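Glutathione transferase o1 (PDB 3RBT) probably transfers glutathione to electrophilic substrates and may reduce dehydroascorbate. Local coordinates at residues D25-Y30 / L78-D83; M34-H39 / V183-L188; K48-E53 / E101-H106. One frame throughout, in Å; residues are numbered along the deposited sequence.

Contact 1 of 3, residues D25-Y30 / L78-D83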
loop_
_atom_site.group_PDB
_atom_site.type_symbol
_atom_site.label_atom_id
_atom_site.label_comp_id
_atom_site.label_asym_id
_atom_site.label_seq_id
_atom_site.Cartn_x
_atom_site.Cartn_y
_atom_site.Cartn_z
ATOM N N ASP A 25 -23.983 12.333 12.852
ATOM C CA ASP A 25 -23.117 13.456 12.498
ATOM C C ASP A 25 -21.635 13.166 12.722
ATOM O O ASP A 25 -20.779 13.964 12.322
ATOM C CB ASP A 25 -23.537 14.706 13.292
ATOM C CG ASP A 25 -23.277 14.562 14.791
ATOM O OD1 ASP A 25 -23.602 13.496 15.362
ATOM O OD2 ASP A 25 -22.742 15.517 15.400
ATOM N N LYS A 26 -21.335 12.037 13.366
ATOM C CA LYS A 26 -19.954 11.661 13.687
ATOM C C LYS A 26 -19.525 10.390 12.970
ATOM O O LYS A 26 -20.335 9.488 12.729
ATOM C CB LYS A 26 -19.768 11.473 15.200
ATOM C CG LYS A 26 -20.164 12.683 16.048
ATOM C CD LYS A 26 -19.842 12.497 17.537
ATOM C CE LYS A 26 -20.763 11.494 18.226
ATOM N NZ LYS A 26 -22.234 11.833 18.138
ATOM N N LEU A 27 -18.244 10.323 12.627
ATOM C CA LEU A 27 -17.649 9.094 12.134
ATOM C C LEU A 27 -17.331 8.219 13.341
ATOM O O LEU A 27 -17.247 8.718 14.461
ATOM C CB LEU A 27 -16.390 9.412 11.328
ATOM C CG LEU A 27 -16.455 9.542 9.797
ATOM C CD1 LEU A 27 -17.745 10.162 9.245
ATOM C CD2 LEU A 27 -15.221 10.285 9.278
ATOM N N ARG A 28 -17.180 6.919 13.123
ATOM C CA ARG A 28 -16.968 5.988 14.232
ATOM C C ARG A 28 -15.718 5.148 14.024
ATOM O O ARG A 28 -15.612 4.420 13.036
ATOM C CB ARG A 28 -18.184 5.075 14.391
ATOM C CG ARG A 28 -18.138 4.144 15.605
ATOM C CD ARG A 28 -19.414 3.306 15.672
ATOM N NE ARG A 28 -20.589 4.106 16.027
ATOM C CZ ARG A 28 -21.822 3.896 15.568
ATOM N NH1 ARG A 28 -22.076 2.918 14.707
ATOM N NH2 ARG A 28 -22.814 4.681 15.970
ATOM N N LEU A 29 -14.782 5.242 14.963
ATOM C CA LEU A 29 -13.594 4.407 14.932
ATOM C C LEU A 29 -13.693 3.251 15.926
ATOM O O LEU A 29 -13.869 3.467 17.137
ATOM C CB LEU A 29 -12.332 5.237 15.199
ATOM C CG LEU A 29 -10.990 4.525 14.938
ATOM C CD1 LEU A 29 -10.766 4.262 13.448
ATOM C CD2 LEU A 29 -9.812 5.304 15.532
ATOM N N TYR A 30 -13.603 2.033 15.395
ATOM C CA TYR A 30 -13.414 0.827 16.196
ATOM C C TYR A 30 -11.913 0.613 16.380
ATOM O O TYR A 30 -11.173 0.421 15.412
ATOM C CB TYR A 30 -14.048 -0.391 15.520
ATOM C CG TYR A 30 -15.556 -0.332 15.378
ATOM C CD1 TYR A 30 -16.139 0.258 14.261
ATOM C CD2 TYR A 30 -16.396 -0.890 16.343
ATOM C CE1 TYR A 30 -17.524 0.315 14.114
ATOM C CE2 TYR A 30 -17.788 -0.832 16.208
ATOM C CZ TYR A 30 -18.338 -0.234 15.077
ATOM O OH TYR A 30 -19.702 -0.163 14.898
ATOM N N LEU A 78 -12.796 2.205 10.479
ATOM C CA LEU A 78 -13.519 3.456 10.448
ATOM C C LEU A 78 -14.859 3.203 9.776
ATOM O O LEU A 78 -14.914 2.780 8.606
ATOM C CB LEU A 78 -12.720 4.547 9.712
ATOM C CG LEU A 78 -13.356 5.943 9.620
ATOM C CD1 LEU A 78 -13.302 6.702 10.952
ATOM C CD2 LEU A 78 -12.710 6.776 8.515
ATOM N N GLU A 79 -15.930 3.445 10.526
ATOM C CA GLU A 79 -17.283 3.301 10.001
ATOM C C GLU A 79 -17.767 4.678 9.582
ATOM O O GLU A 79 -17.682 5.631 10.355
ATOM C CB GLU A 79 -18.226 2.682 11.039
ATOM C CG GLU A 79 -19.610 2.300 10.486
ATOM C CD GLU A 79 -20.484 1.567 11.500
ATOM O OE1 GLU A 79 -20.396 1.871 12.707
ATOM O OE2 GLU A 79 -21.265 0.688 11.089
ATOM N N ILE A 80 -18.279 4.764 8.354
ATOM C CA ILE A 80 -18.622 6.037 7.729
ATOM C C ILE A 80 -20.029 5.947 7.129
ATOM O O ILE A 80 -20.494 4.852 6.815
ATOM C CB ILE A 80 -17.583 6.429 6.634
ATOM C CG1 ILE A 80 -17.469 5.338 5.555
ATOM C CG2 ILE A 80 -16.199 6.686 7.254
ATOM C CD1 ILE A 80 -16.870 5.827 4.250
ATOM N N PRO A 81 -20.729 7.091 7.007
ATOM C CA PRO A 81 -21.989 7.064 6.261
ATOM C C PRO A 81 -21.692 7.009 4.771
ATOM O O PRO A 81 -20.714 7.611 4.317
ATOM C CB PRO A 81 -22.653 8.400 6.611
ATOM C CG PRO A 81 -21.852 8.998 7.715
ATOM C CD PRO A 81 -20.492 8.388 7.663
ATOM N N THR A 82 -22.498 6.261 4.025
ATOM C CA THR A 82 -22.415 6.283 2.569
ATOM C C THR A 82 -23.820 6.443 2.001
ATOM O O THR A 82 -24.793 6.467 2.760
ATOM C CB THR A 82 -21.747 5.007 1.978
ATOM O OG1 THR A 82 -22.669 3.914 2.010
ATOM C CG2 THR A 82 -20.459 4.632 2.736
ATOM N N ASP A 83 -23.915 6.542 0.674
ATOM C CA ASP A 83 -25.202 6.628 -0.028
ATOM C C ASP A 83 -26.070 5.393 0.190
ATOM O O ASP A 83 -27.302 5.477 0.149
ATOM C CB ASP A 83 -24.979 6.813 -1.530
ATOM C CG ASP A 83 -24.578 8.227 -1.897
ATOM O OD1 ASP A 83 -24.873 9.167 -1.122
ATOM O OD2 ASP A 83 -23.964 8.399 -2.975
HETATM O O HOH W 1 -23.720 1.840 12.227
#

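Contact 2 of 3, residues M34-H39 / V183-L188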
loop_
_atom_site.group_PDB
_atom_site.type_symbol
_atom_site.label_atom_id
_atom_site.label_comp_id
_atom_site.label_asym_id
_atom_site.label_seq_id
_atom_site.Cartn_x
_atom_site.Cartn_y
_atom_site.Cartn_z
ATOM N N MET A 34 -4.368 1.446 22.809
ATOM C CA MET A 34 -2.911 1.310 22.628
ATOM C C MET A 34 -2.467 0.759 21.261
ATOM O O MET A 34 -1.271 0.567 21.037
ATOM C CB MET A 34 -2.274 0.483 23.757
ATOM C CG MET A 34 -2.439 1.057 25.159
ATOM S SD MET A 34 -1.818 2.750 25.313
ATOM C CE MET A 34 -1.349 2.746 27.038
ATOM N N ASN A 35 -3.409 0.480 20.362
ATOM C CA ASN A 35 -3.036 0.023 19.009
ATOM C C ASN A 35 -2.551 1.208 18.175
ATOM O O ASN A 35 -3.289 2.176 17.993
ATOM C CB ASN A 35 -4.191 -0.692 18.299
ATOM C CG ASN A 35 -3.826 -1.137 16.886
ATOM O OD1 ASN A 35 -4.144 -0.451 15.907
ATOM N ND2 ASN A 35 -3.151 -2.281 16.775
ATOM N N PRO A 36 -1.305 1.134 17.687
ATOM C CA PRO A 36 -0.671 2.224 16.927
ATOM C C PRO A 36 -1.324 2.522 15.563
ATOM O O PRO A 36 -1.265 3.658 15.106
ATOM C CB PRO A 36 0.767 1.725 16.731
ATOM C CG PRO A 36 0.654 0.207 16.771
ATOM C CD PRO A 36 -0.417 -0.041 17.815
ATOM N N TYR A 37 -1.922 1.518 14.918
ATOM C CA TYR A 37 -2.655 1.730 13.658
ATOM C C TYR A 37 -3.917 2.561 13.881
ATOM O O TYR A 37 -4.269 3.416 13.049
ATOM C CB TYR A 37 -2.985 0.400 12.983
ATOM C CG TYR A 37 -1.755 -0.341 12.476
ATOM C CD1 TYR A 37 -1.132 0.032 11.280
ATOM C CD2 TYR A 37 -1.197 -1.391 13.218
ATOM C CE1 TYR A 37 0.016 -0.644 10.816
ATOM C CE2 TYR A 37 -0.061 -2.077 12.761
ATOM C CZ TYR A 37 0.537 -1.695 11.565
ATOM O OH TYR A 37 1.653 -2.364 11.135
ATOM N N GLY A 38 -4.578 2.335 15.020
ATOM C CA GLY A 38 -5.677 3.191 15.456
ATOM C C GLY A 38 -5.201 4.576 15.869
ATOM O O GLY A 38 -5.862 5.565 15.585
ATOM N N HIS A 39 -4.056 4.638 16.548
ATOM C CA HIS A 39 -3.423 5.908 16.955
ATOM C C HIS A 39 -3.216 6.812 15.727
ATOM O O HIS A 39 -3.560 7.999 15.751
ATOM C CB HIS A 39 -2.089 5.618 17.651
ATOM C CG HIS A 39 -1.485 6.795 18.365
ATOM N ND1 HIS A 39 -0.397 6.668 19.203
ATOM C CD2 HIS A 39 -1.818 8.111 18.377
ATOM C CE1 HIS A 39 -0.072 7.857 19.683
ATOM N NE2 HIS A 39 -0.923 8.747 19.201
ATOM N N VAL A 183 7.028 6.108 16.701
ATOM C CA VAL A 183 8.067 6.962 17.274
ATOM C C VAL A 183 7.780 7.301 18.752
ATOM O O VAL A 183 8.670 7.226 19.597
ATOM C CB VAL A 183 8.313 8.226 16.411
ATOM C CG1 VAL A 183 9.317 9.160 17.079
ATOM C CG2 VAL A 183 8.825 7.823 15.035
ATOM N N GLU A 184 6.535 7.653 19.060
ATOM C CA GLU A 184 6.148 7.972 20.436
ATOM C C GLU A 184 6.364 6.777 21.376
ATOM O O GLU A 184 6.780 6.948 22.526
ATOM C CB GLU A 184 4.690 8.400 20.482
ATOM C CG GLU A 184 4.299 9.138 21.736
ATOM C CD GLU A 184 2.839 9.508 21.710
ATOM O OE1 GLU A 184 2.008 8.669 22.131
ATOM O OE2 GLU A 184 2.524 10.631 21.252
ATOM N N ARG A 185 6.063 5.578 20.868
ATOM C CA ARG A 185 6.262 4.332 21.606
ATOM C C ARG A 185 7.733 4.032 21.885
ATOM O O ARG A 185 8.055 3.495 22.938
ATOM C CB ARG A 185 5.601 3.156 20.887
ATOM C CG ARG A 185 4.096 3.127 21.094
ATOM C CD ARG A 185 3.361 2.287 20.055
ATOM N NE ARG A 185 1.937 2.238 20.384
ATOM C CZ ARG A 185 1.076 3.233 20.166
ATOM N NH1 ARG A 185 1.485 4.368 19.611
ATOM N NH2 ARG A 185 -0.200 3.100 20.514
ATOM N N LEU A 186 8.615 4.409 20.961
ATOM C CA LEU A 186 10.055 4.157 21.121
ATOM C C LEU A 186 10.648 4.758 22.388
ATOM O O LEU A 186 11.560 4.177 22.976
ATOM C CB LEU A 186 10.848 4.623 19.900
ATOM C CG LEU A 186 10.562 3.878 18.595
ATOM C CD1 LEU A 186 11.403 4.439 17.453
ATOM C CD2 LEU A 186 10.779 2.370 18.748
ATOM N N TYR A 187 10.127 5.915 22.806
ATOM C CA TYR A 187 10.585 6.576 24.034
ATOM C C TYR A 187 10.501 5.671 25.278
ATOM O O TYR A 187 11.214 5.896 26.250
ATOM C CB TYR A 187 9.824 7.892 24.282
ATOM C CG TYR A 187 10.072 8.992 23.254
ATOM C CD1 TYR A 187 11.252 9.741 23.262
ATOM C CD2 TYR A 187 9.113 9.300 22.297
ATOM C CE1 TYR A 187 11.470 10.759 22.325
ATOM C CE2 TYR A 187 9.316 10.309 21.362
ATOM C CZ TYR A 187 10.494 11.028 21.377
ATOM O OH TYR A 187 10.679 12.023 20.447
ATOM N N LEU A 188 9.640 4.647 25.245
ATOM C CA LEU A 188 9.550 3.696 26.358
ATOM C C LEU A 188 10.908 3.026 26.619
ATOM O O LEU A 188 11.197 2.621 27.743
ATOM C CB LEU A 188 8.453 2.642 26.125
ATOM C CG LEU A 188 8.623 1.512 25.093
ATOM C CD1 LEU A 188 9.457 0.358 25.625
ATOM C CD2 LEU A 188 7.275 0.981 24.627
HETATM O O HOH W 2 0.052 10.958 20.100
#

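Contact 3 of 3, residues K48-E53 / E101-H106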
loop_
_atom_site.group_PDB
_atom_site.type_symbol
_atom_site.label_atom_id
_atom_site.label_comp_id
_atom_site.label_asym_id
_atom_site.label_seq_id
_atom_site.Cartn_x
_atom_site.Cartn_y
_atom_site.Cartn_z
ATOM N N LYS A 48 -7.682 16.790 10.932
ATOM C CA LYS A 48 -8.680 17.255 9.968
ATOM C C LYS A 48 -9.929 17.799 10.651
ATOM O O LYS A 48 -10.844 18.287 9.988
ATOM C CB LYS A 48 -9.007 16.160 8.953
ATOM C CG LYS A 48 -7.754 15.673 8.180
ATOM C CD LYS A 48 -8.108 15.019 6.872
ATOM C CE LYS A 48 -8.940 15.956 5.979
ATOM N NZ LYS A 48 -8.101 16.818 5.105
ATOM N N ARG A 49 -9.946 17.732 11.982
ATOM C CA ARG A 49 -11.026 18.298 12.787
ATOM C C ARG A 49 -12.381 17.724 12.361
ATOM O O ARG A 49 -13.342 18.451 12.102
ATOM C CB ARG A 49 -10.976 19.831 12.732
ATOM C CG ARG A 49 -9.642 20.376 13.260
ATOM C CD ARG A 49 -9.601 21.877 13.277
ATOM N NE ARG A 49 -8.653 22.369 14.277
ATOM C CZ ARG A 49 -8.673 23.596 14.786
ATOM N NH1 ARG A 49 -9.596 24.469 14.395
ATOM N NH2 ARG A 49 -7.772 23.951 15.696
ATOM N N ILE A 50 -12.421 16.398 12.270
ATOM C CA ILE A 50 -13.632 15.648 11.940
ATOM C C ILE A 50 -14.177 15.060 13.235
ATOM O O ILE A 50 -13.430 14.528 14.062
ATOM C CB ILE A 50 -13.329 14.507 10.929
ATOM C CG1 ILE A 50 -12.647 15.059 9.666
ATOM C CG2 ILE A 50 -14.607 13.735 10.572
ATOM C CD1 ILE A 50 -11.872 13.990 8.874
ATOM N N LYS A 51 -15.476 15.184 13.425
ATOM C CA LYS A 51 -16.115 14.677 14.632
ATOM C C LYS A 51 -16.173 13.168 14.552
ATOM O O LYS A 51 -16.483 12.609 13.499
ATOM C CB LYS A 51 -17.524 15.244 14.762
ATOM C CG LYS A 51 -17.570 16.748 14.972
ATOM C CD LYS A 51 -19.012 17.238 14.971
ATOM C CE LYS A 51 -19.584 17.210 13.564
ATOM N NZ LYS A 51 -21.006 17.617 13.572
ATOM N N TYR A 52 -15.868 12.509 15.660
ATOM C CA TYR A 52 -15.854 11.057 15.688
ATOM C C TYR A 52 -16.111 10.551 17.097
ATOM O O TYR A 52 -15.986 11.291 18.066
ATOM C CB TYR A 52 -14.499 10.518 15.196
ATOM C CG TYR A 52 -13.353 10.878 16.108
ATOM C CD1 TYR A 52 -12.907 9.985 17.082
ATOM C CD2 TYR A 52 -12.723 12.115 16.010
ATOM C CE1 TYR A 52 -11.861 10.315 17.929
ATOM C CE2 TYR A 52 -11.676 12.458 16.853
ATOM C CZ TYR A 52 -11.251 11.551 17.806
ATOM O OH TYR A 52 -10.212 11.881 18.641
ATOM N N GLU A 53 -16.457 9.276 17.189
ATOM C CA GLU A 53 -16.513 8.573 18.461
ATOM C C GLU A 53 -15.659 7.315 18.356
ATOM O O GLU A 53 -15.480 6.763 17.267
ATOM C CB GLU A 53 -17.958 8.217 18.812
ATOM C CG GLU A 53 -18.731 7.562 17.666
ATOM C CD GLU A 53 -20.191 7.319 18.008
ATOM O OE1 GLU A 53 -20.854 8.237 18.530
ATOM O OE2 GLU A 53 -20.670 6.201 17.761
ATOM N N GLU A 101 -8.908 12.952 1.326
ATOM C CA GLU A 101 -9.636 13.215 0.072
ATOM C C GLU A 101 -11.081 13.672 0.298
ATOM O O GLU A 101 -11.559 14.602 -0.347
ATOM C CB GLU A 101 -9.677 11.941 -0.781
ATOM C CG GLU A 101 -8.373 11.547 -1.410
ATOM C CD GLU A 101 -8.427 10.223 -2.157
ATOM O OE1 GLU A 101 -7.362 9.781 -2.618
ATOM O OE2 GLU A 101 -9.504 9.605 -2.285
ATOM N N LYS A 102 -11.789 12.991 1.191
ATOM C CA LYS A 102 -13.207 13.279 1.447
ATOM C C LYS A 102 -13.405 14.688 2.020
ATOM O O LYS A 102 -14.310 15.425 1.610
ATOM C CB LYS A 102 -13.796 12.233 2.400
ATOM C CG LYS A 102 -15.302 12.383 2.698
ATOM C CD LYS A 102 -16.170 12.196 1.458
ATOM C CE LYS A 102 -17.649 12.251 1.829
ATOM N NZ LYS A 102 -18.533 12.056 0.652
ATOM N N TYR A 103 -12.544 15.045 2.965
ATOM C CA TYR A 103 -12.641 16.315 3.672
ATOM C C TYR A 103 -11.523 17.231 3.178
ATOM O O TYR A 103 -10.349 16.985 3.430
ATOM C CB TYR A 103 -12.575 16.075 5.185
ATOM C CG TYR A 103 -13.627 15.092 5.675
ATOM C CD1 TYR A 103 -13.332 13.735 5.808
ATOM C CD2 TYR A 103 -14.929 15.520 5.976
ATOM C CE1 TYR A 103 -14.297 12.828 6.246
ATOM C CE2 TYR A 103 -15.905 14.622 6.412
ATOM C CZ TYR A 103 -15.577 13.276 6.545
ATOM O OH TYR A 103 -16.521 12.382 6.975
ATOM N N THR A 104 -11.914 18.269 2.451
ATOM C CA THR A 104 -10.988 19.146 1.732
ATOM C C THR A 104 -10.267 20.175 2.619
ATOM O O THR A 104 -9.177 20.621 2.277
ATOM C CB THR A 104 -11.708 19.864 0.572
ATOM O OG1 THR A 104 -12.926 20.431 1.058
ATOM C CG2 THR A 104 -12.044 18.871 -0.558
ATOM N N ARG A 105 -10.874 20.553 3.740
ATOM C CA ARG A 105 -10.210 21.417 4.724
ATOM C C ARG A 105 -9.052 20.686 5.406
ATOM O O ARG A 105 -9.104 19.471 5.584
ATOM C CB ARG A 105 -11.207 21.903 5.784
ATOM C CG ARG A 105 -11.944 23.197 5.413
ATOM C CD ARG A 105 -12.766 23.724 6.590
ATOM N NE ARG A 105 -14.207 23.542 6.388
ATOM C CZ ARG A 105 -15.099 23.355 7.363
ATOM N NH1 ARG A 105 -16.386 23.216 7.064
ATOM N NH2 ARG A 105 -14.711 23.301 8.635
ATOM N N HIS A 106 -8.019 21.440 5.787
ATOM C CA HIS A 106 -6.866 20.921 6.538
ATOM C C HIS A 106 -6.194 19.719 5.858
ATOM O O HIS A 106 -5.997 18.671 6.480
ATOM C CB HIS A 106 -7.273 20.566 7.970
ATOM C CG HIS A 106 -8.230 21.542 8.581
ATOM N ND1 HIS A 106 -7.883 22.846 8.858
ATOM C CD2 HIS A 106 -9.525 21.407 8.955
ATOM C CE1 HIS A 106 -8.921 23.473 9.383
ATOM N NE2 HIS A 106 -9.927 22.620 9.458
#

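Contact 1 of 3, residues D25-Y30 / L78-D83
Arg28 and Glu79 form an antiparallel hydrogen-bonded pair in the thioredoxin-like sheet of the N-terminal domain, where strand 27-30 runs at 156° to strand 78-80. Their backbones bond twice, Arg28 N to Glu79 O at 3.1 Å and Glu79 N to Arg28 O at 2.7 Å. On the sheet face carrying these two side chains packing is tight and polar. With CG anti to the backbone N (chi1 -171°), the extended Glu79 chain runs beside that of Arg28, and Arg28 NH1 makes a salt bridge to Glu79 OE1 at 2.8 Å; Arg28 NE turns to Glu53 on the other flanking strand. A lysine in place of Glu79 would probably leave Arg28 without this carboxylate and set two positive groups side by side. The opposite face is apolar: Leu29 CD1 lies 4.2 Å from Leu78 CB, and helix 92-102 packs on Leu78. Toward Pro81 the contact loosens. This exposed proline touches Leu27 through a single close pair, Pro81 CD to Leu27 CD1 at 3.6 Å, and beyond it the chains diverge. Glu79 OE1 also accepts from Tyr30 OH at 3.1 Å, the phenol and Arg28 NH1 reaching it from opposite faces of the carboxylate plane.

Contact 2 of 3, residues M34-H39 / V183-L188
Arg185 holds CG anti to its carbonyl carbon (chi1 -78°) and stays extended from CG to NE, which carries its guanidinium across to His39, whose CG is anti to the backbone N (chi1 -168°). In this way helix 174-186 of the all-helical C-terminal domain grips the first turn of helix 36-47 in the thioredoxin-like N-terminal domain, an interdomain contact of the glutathione transferase fold. Arg185 NH1 donates to His39 ND1 at 3.0 Å with a nearly straight N-H...N angle of 176°. The bond lies close to both the ring and guanidinium planes, although these planes are strongly turned against each other. ND1 acts as acceptor here and so carries no proton. Arg185 NH2 donates to Met34 O at 2.8 Å, but from well above the carbonyl plane. Pro36 CB sits 3.7 Å above the centre of the guanidinium, so one face rests on the proline while NH1 and NH2 reach His39 and Met34 at its edge. NH1 also bonds the Pro181 carbonyl, and Arg185 NE is held by Tyr234 of helix 227-237, which helps to fix the group's rotation.

The helix start is itself capped: Asn35, at the N-cap, accepts from Gly38 N through OD1 at 3.0 Å, while its ND2 bonds the Gly243 carbonyl. Glu184 crosses His39 at about a right angle, with OE1 3.3 Å from His39 CE1 at the ring edge; the hydrogen bond of this oxygen is to Tyr230 OH. Glu184 OE2 is bonded by Trp180 NE1. The contact is buried, and a water links the two side chains, lying 2.6 Å from His39 NE2 and donating to Glu184 OE2 at 2.7 Å.

Contact 3 of 3, residues K48-E53 / E101-H106
Lys48 reaches the chain that follows helix 92-102 by curling its side chain. CG is anti to the carbonyl carbon, and bends at chi3 (56°) and chi4 (89°) fold the ammonium back onto the backbone of residues 103-106. There Lys48 NZ donates to Tyr103 O at 2.8 Å and to Arg105 O at 2.9 Å, each carbonyl being met somewhat out of its plane; a third bond, to His106 O at 3.1 Å, is weak. Asp100 adds a salt bridge to the same nitrogen, so the buried charge is probably well compensated.

Ile50 approaches the Tyr103 ring at about a right angle. With CG1 turned away from its own carbonyl carbon, the longer branch is set over the ring: CG1 makes a CH-pi contact over the face, 4.2 Å from the ring centroid, and CD1 lies 3.4 Å from Tyr103 CD1. Lys102 CG rests over the opposite face, so the ring is sandwiched. On the outer side packing thins: the exposed Arg49 crosses His106, with Arg49 CD 3.9 Å from His106 NE2.

Arg49 has positive phi, and two bonds lead back into the last turn of helix 36-47. This is a Schellman motif, here ending the helix of a beta-alpha-beta unit in the thioredoxin-like fold before the chain enters strand 52-56.

Overall arrangement
From the N terminus the chain enters strand 27-31, passes through helix 36-47 and returns in strand 52-56 beside the first strand. Contact 1 closes its loop when strand 77-80 pairs with the other side of strand 27-31. Contact 3 closes next, after helix 92-102, and crosses contact 1 because their segments alternate; the two share adjacent strands, their centres about 11 Å apart. Contact 2 closes last, at 183-188, so its long loop encloses contact 3 and crosses contact 1, which it touches where Leu29 packs on Gly38. Contacts 1 and 3 knit the N-terminal domain and both touch the second subunit, whereas contact 2 ties that domain to the C-terminal helices.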